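Local coordinates for kojibiose phosphorylase (Gut metagenome, PDB 6W0P), which belongs by name and sequence to the glycoside hydrolase family 65 enzymes, which join a beta-sandwich domain to a helical catalytic domain, at residues Lys6-Val17 / His22-Phe33. Residues are numbered along the deposited sequence; the frame is centred on the assembly and turned at random.
Sequences KRYLETEPYRIV and HPDKSMVSESIF
Y8 points its phenol at the first turn of helix 26-32, and its hydroxyl ends on S29: OH donates to OG at 2.5 Å, a short hydrogen bond, with OG near the plane of the ring. The ring itself is sandwiched. K25 lays CB and CG over one face, CG standing 3.6 Å from the ring centroid and only 3° off the normal, a CH-pi contact almost straight above the ring centre; the bend at chi2 (-55°) carries CD on past the CD1-CE1 side. L9, next in sequence, covers the opposite face with CG. H22 makes the aromatic pair: the CD2 edge of Y8 points at the imidazole face in a T-shaped stack, planes at 66° and centroids 5.2 Å apart, while H22 ND1 is hydrogen-bonded to E18. The remaining packing is largely apolar. V28 CG1 lies 3.8 Å from Y8 CE1, L9 CD1 meets I32 CD1 end on, and L9 CD2 sits at the rim of the F33 ring. I16 turns its CG2 methyl onto F33 CZ at 3.6 Å. The contact thus packs the short helix 26-32 against the edge of the large antiparallel sheet: strand 15-19 pairs with 10-11 and 109-118, F33 also packs on L117 of strand 109-118, and I16 reaches Q312 and Y316 of helix 308-324.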
ATOM      1  N   LYS A   6     -10.179  32.133  10.437  1.00 37.57           N
ATOM      2  CA  LYS A   6     -10.906  32.836   9.352  1.00 38.27           C
ATOM      3  C   LYS A   6     -12.287  33.187   9.903  1.00 37.31           C
ATOM      4  O   LYS A   6     -13.265  32.441   9.657  1.00 37.55           O
ATOM      5  CB  LYS A   6     -10.968  31.979   8.081  1.00 39.62           C
ATOM      6  CG  LYS A   6      -9.693  31.968   7.234  1.00 40.30           C
ATOM      7  CD  LYS A   6      -8.526  31.229   7.861  1.00 40.07           C
ATOM      8  CE  LYS A   6      -8.818  29.760   8.086  1.00 40.68           C
ATOM      9  NZ  LYS A   6      -7.675  29.047   8.703  1.00 41.12           N
ATOM     10  N   ARG A   7     -12.334  34.272  10.658  1.00 37.42           N
ATOM     11  CA  ARG A   7     -13.523  34.756  11.394  1.00 37.20           C
ATOM     12  C   ARG A   7     -14.423  35.509  10.405  1.00 36.83           C
ATOM     13  O   ARG A   7     -14.094  36.655  10.088  1.00 37.34           O
ATOM     14  CB  ARG A   7     -13.053  35.674  12.525  1.00 38.05           C
ATOM     15  CG  ARG A   7     -14.175  36.417  13.233  1.00 39.60           C
ATOM     16  CD  ARG A   7     -15.112  35.452  13.929  1.00 40.01           C
ATOM     17  NE  ARG A   7     -14.366  34.629  14.870  1.00 41.33           N
ATOM     18  CZ  ARG A   7     -14.128  34.930  16.155  1.00 42.09           C
ATOM     19  NH1 ARG A   7     -14.602  36.040  16.699  1.00 41.19           N
ATOM     20  NH2 ARG A   7     -13.422  34.090  16.895  1.00 41.46           N
ATOM     21  N   TYR A   8     -15.508  34.896   9.926  1.00 34.64           N
ATOM     22  CA  TYR A   8     -16.483  35.561   9.026  1.00 33.64           C
ATOM     23  C   TYR A   8     -17.891  35.525   9.627  1.00 33.89           C
ATOM     24  O   TYR A   8     -18.767  36.212   9.025  1.00 34.01           O
ATOM     25  CB  TYR A   8     -16.488  34.932   7.636  1.00 33.05           C
ATOM     26  CG  TYR A   8     -17.192  33.597   7.500  1.00 32.39           C
ATOM     27  CD1 TYR A   8     -16.598  32.423   7.930  1.00 32.09           C
ATOM     28  CD2 TYR A   8     -18.432  33.498   6.895  1.00 32.01           C
ATOM     29  CE1 TYR A   8     -17.216  31.191   7.769  1.00 31.79           C
ATOM     30  CE2 TYR A   8     -19.068  32.276   6.730  1.00 31.75           C
ATOM     31  CZ  TYR A   8     -18.461  31.115   7.174  1.00 31.50           C
ATOM     32  OH  TYR A   8     -19.075  29.899   7.017  1.00 32.59           O
ATOM     33  N   LEU A   9     -18.103  34.825  10.751  1.00 31.58           N
ATOM     34  CA  LEU A   9     -19.452  34.676  11.368  1.00 31.72           C
ATOM     35  C   LEU A   9     -19.590  35.619  12.564  1.00 32.09           C
ATOM     36  O   LEU A   9     -18.611  35.831  13.281  1.00 32.79           O
ATOM     37  CB  LEU A   9     -19.693  33.209  11.740  1.00 30.17           C
ATOM     38  CG  LEU A   9     -19.782  32.281  10.528  1.00 29.49           C
ATOM     39  CD1 LEU A   9     -19.862  30.826  10.946  1.00 29.23           C
ATOM     40  CD2 LEU A   9     -20.983  32.624   9.664  1.00 29.32           C
ATOM     41  N   GLU A  10     -20.772  36.191  12.741  1.00 33.94           N
ATOM     42  CA  GLU A  10     -21.089  37.045  13.911  1.00 35.84           C
ATOM     43  C   GLU A  10     -20.991  36.205  15.193  1.00 36.63           C
ATOM     44  O   GLU A  10     -21.286  34.978  15.177  1.00 35.93           O
ATOM     45  CB  GLU A  10     -22.474  37.673  13.790  1.00 37.08           C
ATOM     46  CG  GLU A  10     -22.630  38.581  12.583  1.00 39.34           C
ATOM     47  CD  GLU A  10     -21.456  39.503  12.283  1.00 40.92           C
ATOM     48  OE1 GLU A  10     -21.024  39.552  11.121  1.00 42.52           O
ATOM     49  OE2 GLU A  10     -20.960  40.156  13.223  1.00 45.42           O
ATOM     50  N   THR A  11     -20.578  36.877  16.261  1.00 37.30           N
ATOM     51  CA  THR A  11     -20.437  36.349  17.634  1.00 37.95           C
ATOM     52  C   THR A  11     -21.692  36.676  18.436  1.00 37.76           C
ATOM     53  O   THR A  11     -21.866  37.848  18.781  1.00 38.41           O
ATOM     54  CB  THR A  11     -19.202  36.942  18.304  1.00 38.38           C
ATOM     55  OG1 THR A  11     -18.102  36.538  17.494  1.00 40.39           O
ATOM     56  CG2 THR A  11     -19.023  36.433  19.713  1.00 39.03           C
ATOM     57  N   GLU A  12     -22.508  35.661  18.710  1.00 37.35           N
ATOM     58  CA  GLU A  12     -23.693  35.724  19.601  1.00 37.30           C
ATOM     59  C   GLU A  12     -23.706  34.466  20.459  1.00 35.82           C
ATOM     60  O   GLU A  12     -23.348  33.390  19.984  1.00 35.25           O
ATOM     61  CB  GLU A  12     -25.008  35.718  18.831  1.00 38.06           C
ATOM     62  CG  GLU A  12     -25.248  36.920  17.949  1.00 39.12           C
ATOM     63  CD  GLU A  12     -26.672  36.923  17.425  1.00 39.95           C
ATOM     64  OE1 GLU A  12     -27.551  36.280  18.084  1.00 39.84           O
ATOM     65  OE2 GLU A  12     -26.904  37.560  16.366  1.00 40.66           O
ATOM     66  N   PRO A  13     -24.198  34.538  21.710  1.00 34.57           N
ATOM     67  CA  PRO A  13     -24.102  33.401  22.615  1.00 34.28           C
ATOM     68  C   PRO A  13     -25.052  32.253  22.252  1.00 33.72           C
ATOM     69  O   PRO A  13     -24.690  31.149  22.605  1.00 32.45           O
ATOM     70  CB  PRO A  13     -24.422  33.968  24.015  1.00 34.76           C
ATOM     71  CG  PRO A  13     -25.123  35.296  23.767  1.00 35.09           C
ATOM     72  CD  PRO A  13     -24.819  35.714  22.332  1.00 35.04           C
ATOM     73  N   TYR A  14     -26.180  32.502  21.559  1.00 33.54           N
ATOM     74  CA  TYR A  14     -27.229  31.465  21.318  1.00 33.93           C
ATOM     75  C   TYR A  14     -27.504  31.225  19.824  1.00 32.85           C
ATOM     76  O   TYR A  14     -28.417  30.449  19.524  1.00 31.64           O
ATOM     77  CB  TYR A  14     -28.535  31.816  22.049  1.00 35.12           C
ATOM     78  CG  TYR A  14     -28.434  31.905  23.553  1.00 36.88           C
ATOM     79  CD1 TYR A  14     -28.381  30.759  24.347  1.00 37.71           C
ATOM     80  CD2 TYR A  14     -28.393  33.140  24.189  1.00 37.88           C
ATOM     81  CE1 TYR A  14     -28.293  30.841  25.731  1.00 37.84           C
ATOM     82  CE2 TYR A  14     -28.335  33.235  25.568  1.00 39.12           C
ATOM     83  CZ  TYR A  14     -28.267  32.083  26.336  1.00 39.45           C
ATOM     84  OH  TYR A  14     -28.166  32.203  27.692  1.00 44.22           O
ATOM     85  N   ARG A  15     -26.763  31.865  18.920  1.00 32.25           N
ATOM     86  CA  ARG A  15     -26.969  31.717  17.462  1.00 31.49           C
ATOM     87  C   ARG A  15     -25.640  31.843  16.713  1.00 31.06           C
ATOM     88  O   ARG A  15     -24.731  32.535  17.192  1.00 31.79           O
ATOM     89  CB  ARG A  15     -27.953  32.775  16.950  1.00 32.28           C
ATOM     90  CG  ARG A  15     -29.177  32.969  17.833  1.00 32.37           C
ATOM     91  CD  ARG A  15     -30.257  33.735  17.089  1.00 32.41           C
ATOM     92  NE  ARG A  15     -29.824  35.087  16.801  1.00 32.80           N
ATOM     93  CZ  ARG A  15     -30.463  35.946  15.999  1.00 32.99           C
ATOM     94  NH1 ARG A  15     -31.597  35.607  15.401  1.00 32.51           N
ATOM     95  NH2 ARG A  15     -29.967  37.163  15.838  1.00 32.81           N
ATOM     96  N   ILE A  16     -25.542  31.176  15.570  1.00 30.60           N
ATOM     97  CA  ILE A  16     -24.497  31.422  14.547  1.00 30.22           C
ATOM     98  C   ILE A  16     -25.190  32.275  13.492  1.00 31.93           C
ATOM     99  O   ILE A  16     -26.326  31.887  13.039  1.00 34.15           O
ATOM    100  CB  ILE A  16     -23.935  30.107  13.983  1.00 29.56           C
ATOM    101  CG1 ILE A  16     -23.609  29.074  15.069  1.00 28.99           C
ATOM    102  CG2 ILE A  16     -22.724  30.377  13.116  1.00 29.52           C
ATOM    103  CD1 ILE A  16     -22.644  29.577  16.146  1.00 28.82           C
ATOM    104  N   VAL A  17     -24.598  33.409  13.152  1.00 31.69           N
ATOM    105  CA  VAL A  17     -25.172  34.350  12.155  1.00 32.15           C
ATOM    106  C   VAL A  17     -24.124  34.621  11.078  1.00 32.41           C
ATOM    107  O   VAL A  17     -22.973  34.976  11.444  1.00 32.65           O
ATOM    108  CB  VAL A  17     -25.664  35.644  12.826  1.00 32.03           C
ATOM    109  CG1 VAL A  17     -26.226  36.630  11.797  1.00 32.64           C
ATOM    110  CG2 VAL A  17     -26.718  35.322  13.862  1.00 31.86           C
ATOM    111  N   HIS A  22     -21.033  35.042   1.902  1.00 37.90           N
ATOM    112  CA  HIS A  22     -19.598  34.926   1.523  1.00 38.69           C
ATOM    113  C   HIS A  22     -19.429  33.748   0.571  1.00 38.59           C
ATOM    114  O   HIS A  22     -19.452  32.592   1.000  1.00 38.14           O
ATOM    115  CB  HIS A  22     -18.711  34.770   2.763  1.00 39.66           C
ATOM    116  CG  HIS A  22     -18.941  35.813   3.792  1.00 39.83           C
ATOM    117  ND1 HIS A  22     -20.133  35.899   4.496  1.00 39.93           N
ATOM    118  CD2 HIS A  22     -18.157  36.821   4.221  1.00 40.13           C
ATOM    119  CE1 HIS A  22     -20.066  36.917   5.324  1.00 39.46           C
ATOM    120  NE2 HIS A  22     -18.860  37.496   5.174  1.00 40.13           N
ATOM    121  N   PRO A  23     -19.311  33.999  -0.750  1.00 39.16           N
ATOM    122  CA  PRO A  23     -19.253  32.919  -1.731  1.00 39.19           C
ATOM    123  C   PRO A  23     -18.125  31.922  -1.454  1.00 38.80           C
ATOM    124  O   PRO A  23     -18.360  30.752  -1.626  1.00 37.66           O
ATOM    125  CB  PRO A  23     -19.035  33.653  -3.065  1.00 39.68           C
ATOM    126  CG  PRO A  23     -19.656  35.016  -2.837  1.00 39.94           C
ATOM    127  CD  PRO A  23     -19.351  35.328  -1.389  1.00 39.92           C
ATOM    128  N   ASP A  24     -16.966  32.421  -1.012  1.00 39.72           N
ATOM    129  CA  ASP A  24     -15.718  31.645  -0.788  1.00 40.79           C
ATOM    130  C   ASP A  24     -15.871  30.721   0.437  1.00 39.44           C
ATOM    131  O   ASP A  24     -15.027  29.810   0.573  1.00 39.28           O
ATOM    132  CB  ASP A  24     -14.510  32.583  -0.649  1.00 43.81           C
ATOM    133  CG  ASP A  24     -14.726  33.731   0.321  1.00 47.47           C
ATOM    134  OD1 ASP A  24     -15.832  34.311   0.289  1.00 51.87           O
ATOM    135  OD2 ASP A  24     -13.792  34.048   1.103  1.00 53.03           O
ATOM    136  N   LYS A  25     -16.860  30.973   1.307  1.00 37.22           N
ATOM    137  CA  LYS A  25     -17.177  30.144   2.503  1.00 36.81           C
ATOM    138  C   LYS A  25     -18.398  29.268   2.237  1.00 35.90           C
ATOM    139  O   LYS A  25     -18.893  28.715   3.186  1.00 35.86           O
ATOM    140  CB  LYS A  25     -17.466  31.026   3.715  1.00 36.64           C
ATOM    141  CG  LYS A  25     -16.370  32.027   4.045  1.00 37.13           C
ATOM    142  CD  LYS A  25     -15.032  31.384   4.223  1.00 37.37           C
ATOM    143  CE  LYS A  25     -13.981  32.387   4.645  1.00 37.86           C
ATOM    144  NZ  LYS A  25     -12.640  31.761   4.765  1.00 37.74           N
ATOM    145  N   SER A  26     -18.869  29.184   0.991  1.00 35.86           N
ATOM    146  CA  SER A  26     -20.132  28.499   0.613  1.00 35.92           C
ATOM    147  C   SER A  26     -20.169  27.110   1.278  1.00 34.49           C
ATOM    148  O   SER A  26     -21.122  26.826   1.991  1.00 33.53           O
ATOM    149  CB  SER A  26     -20.279  28.422  -0.897  1.00 36.14           C
ATOM    150  OG  SER A  26     -21.165  27.375  -1.281  1.00 37.55           O
ATOM    151  N   MET A  27     -19.153  26.285   1.070  1.00 33.93           N
ATOM    152  CA  MET A  27     -19.145  24.907   1.620  1.00 34.71           C
ATOM    153  C   MET A  27     -18.824  24.909   3.125  1.00 33.32           C
ATOM    154  O   MET A  27     -19.286  23.992   3.814  1.00 32.08           O
ATOM    155  CB  MET A  27     -18.166  24.021   0.844  1.00 36.40           C
ATOM    156  CG  MET A  27     -18.751  23.552  -0.521  1.00 38.00           C
ATOM    157  SD  MET A  27     -17.592  22.510  -1.473  1.00 39.75           S
ATOM    158  CE  MET A  27     -17.350  21.161  -0.311  1.00 39.62           C
ATOM    159  N   VAL A  28     -18.105  25.917   3.629  1.00 32.92           N
ATOM    160  CA  VAL A  28     -17.783  26.054   5.081  1.00 32.92           C
ATOM    161  C   VAL A  28     -19.097  26.248   5.839  1.00 33.08           C
ATOM    162  O   VAL A  28     -19.306  25.538   6.814  1.00 32.97           O
ATOM    163  CB  VAL A  28     -16.786  27.200   5.367  1.00 32.56           C
ATOM    164  CG1 VAL A  28     -16.707  27.525   6.849  1.00 32.40           C
ATOM    165  CG2 VAL A  28     -15.403  26.877   4.829  1.00 32.32           C
ATOM    166  N   SER A  29     -19.952  27.160   5.364  1.00 33.45           N
ATOM    167  CA  SER A  29     -21.270  27.486   5.955  1.00 33.00           C
ATOM    168  C   SER A  29     -22.165  26.246   5.889  1.00 32.84           C
ATOM    169  O   SER A  29     -22.727  25.853   6.920  1.00 32.60           O
ATOM    170  CB  SER A  29     -21.877  28.694   5.280  1.00 33.52           C
ATOM    171  OG  SER A  29     -20.998  29.819   5.376  1.00 33.71           O
ATOM    172  N   GLU A  30     -22.271  25.614   4.727  1.00 32.99           N
ATOM    173  CA  GLU A  30     -22.996  24.327   4.577  1.00 32.31           C
ATOM    174  C   GLU A  30     -22.643  23.392   5.750  1.00 31.75           C
ATOM    175  O   GLU A  30     -23.561  22.723   6.293  1.00 31.84           O
ATOM    176  CB  GLU A  30     -22.632  23.630   3.263  1.00 33.09           C
ATOM    177  CG  GLU A  30     -23.217  24.263   2.012  1.00 33.71           C
ATOM    178  CD  GLU A  30     -22.915  23.510   0.717  1.00 34.54           C
ATOM    179  OE1 GLU A  30     -22.019  22.624   0.721  1.00 33.74           O
ATOM    180  OE2 GLU A  30     -23.569  23.814  -0.306  1.00 35.37           O
ATOM    181  N   SER A  31     -21.359  23.284   6.109  1.00 30.33           N
ATOM    182  CA  SER A  31     -20.900  22.326   7.146  1.00 29.60           C
ATOM    183  C   SER A  31     -21.353  22.821   8.533  1.00 28.62           C
ATOM    184  O   SER A  31     -22.030  22.088   9.262  1.00 28.39           O
ATOM    185  CB  SER A  31     -19.404  22.130   7.068  1.00 29.55           C
ATOM    186  OG  SER A  31     -19.020  21.545   5.832  1.00 28.55           O
ATOM    187  N   ILE A  32     -21.058  24.077   8.824  1.00 27.85           N
ATOM    188  CA  ILE A  32     -21.219  24.707  10.161  1.00 27.75           C
ATOM    189  C   ILE A  32     -22.691  24.731  10.529  1.00 26.98           C
ATOM    190  O   ILE A  32     -23.027  24.436  11.696  1.00 26.39           O
ATOM    191  CB  ILE A  32     -20.589  26.113  10.169  1.00 27.82           C
ATOM    192  CG1 ILE A  32     -19.063  26.012  10.117  1.00 28.00           C
ATOM    193  CG2 ILE A  32     -21.088  26.917  11.365  1.00 27.89           C
ATOM    194  CD1 ILE A  32     -18.353  27.344  10.028  1.00 28.63           C
ATOM    195  N   PHE A  33     -23.533  25.088   9.567  1.00 27.19           N
ATOM    196  CA  PHE A  33     -24.974  25.336   9.802  1.00 27.58           C
ATOM    197  C   PHE A  33     -25.769  24.039   9.636  1.00 27.65           C
ATOM    198  O   PHE A  33     -26.994  24.122   9.587  1.00 27.59           O
ATOM    199  CB  PHE A  33     -25.474  26.438   8.873  1.00 27.93           C
ATOM    200  CG  PHE A  33     -25.037  27.829   9.249  1.00 27.63           C
ATOM    201  CD1 PHE A  33     -23.758  28.275   8.967  1.00 27.82           C
ATOM    202  CD2 PHE A  33     -25.926  28.708   9.833  1.00 27.81           C
ATOM    203  CE1 PHE A  33     -23.368  29.572   9.282  1.00 28.14           C
ATOM    204  CE2 PHE A  33     -25.521  29.989  10.187  1.00 28.28           C
ATOM    205  CZ  PHE A  33     -24.255  30.435   9.874  1.00 28.17           C
TER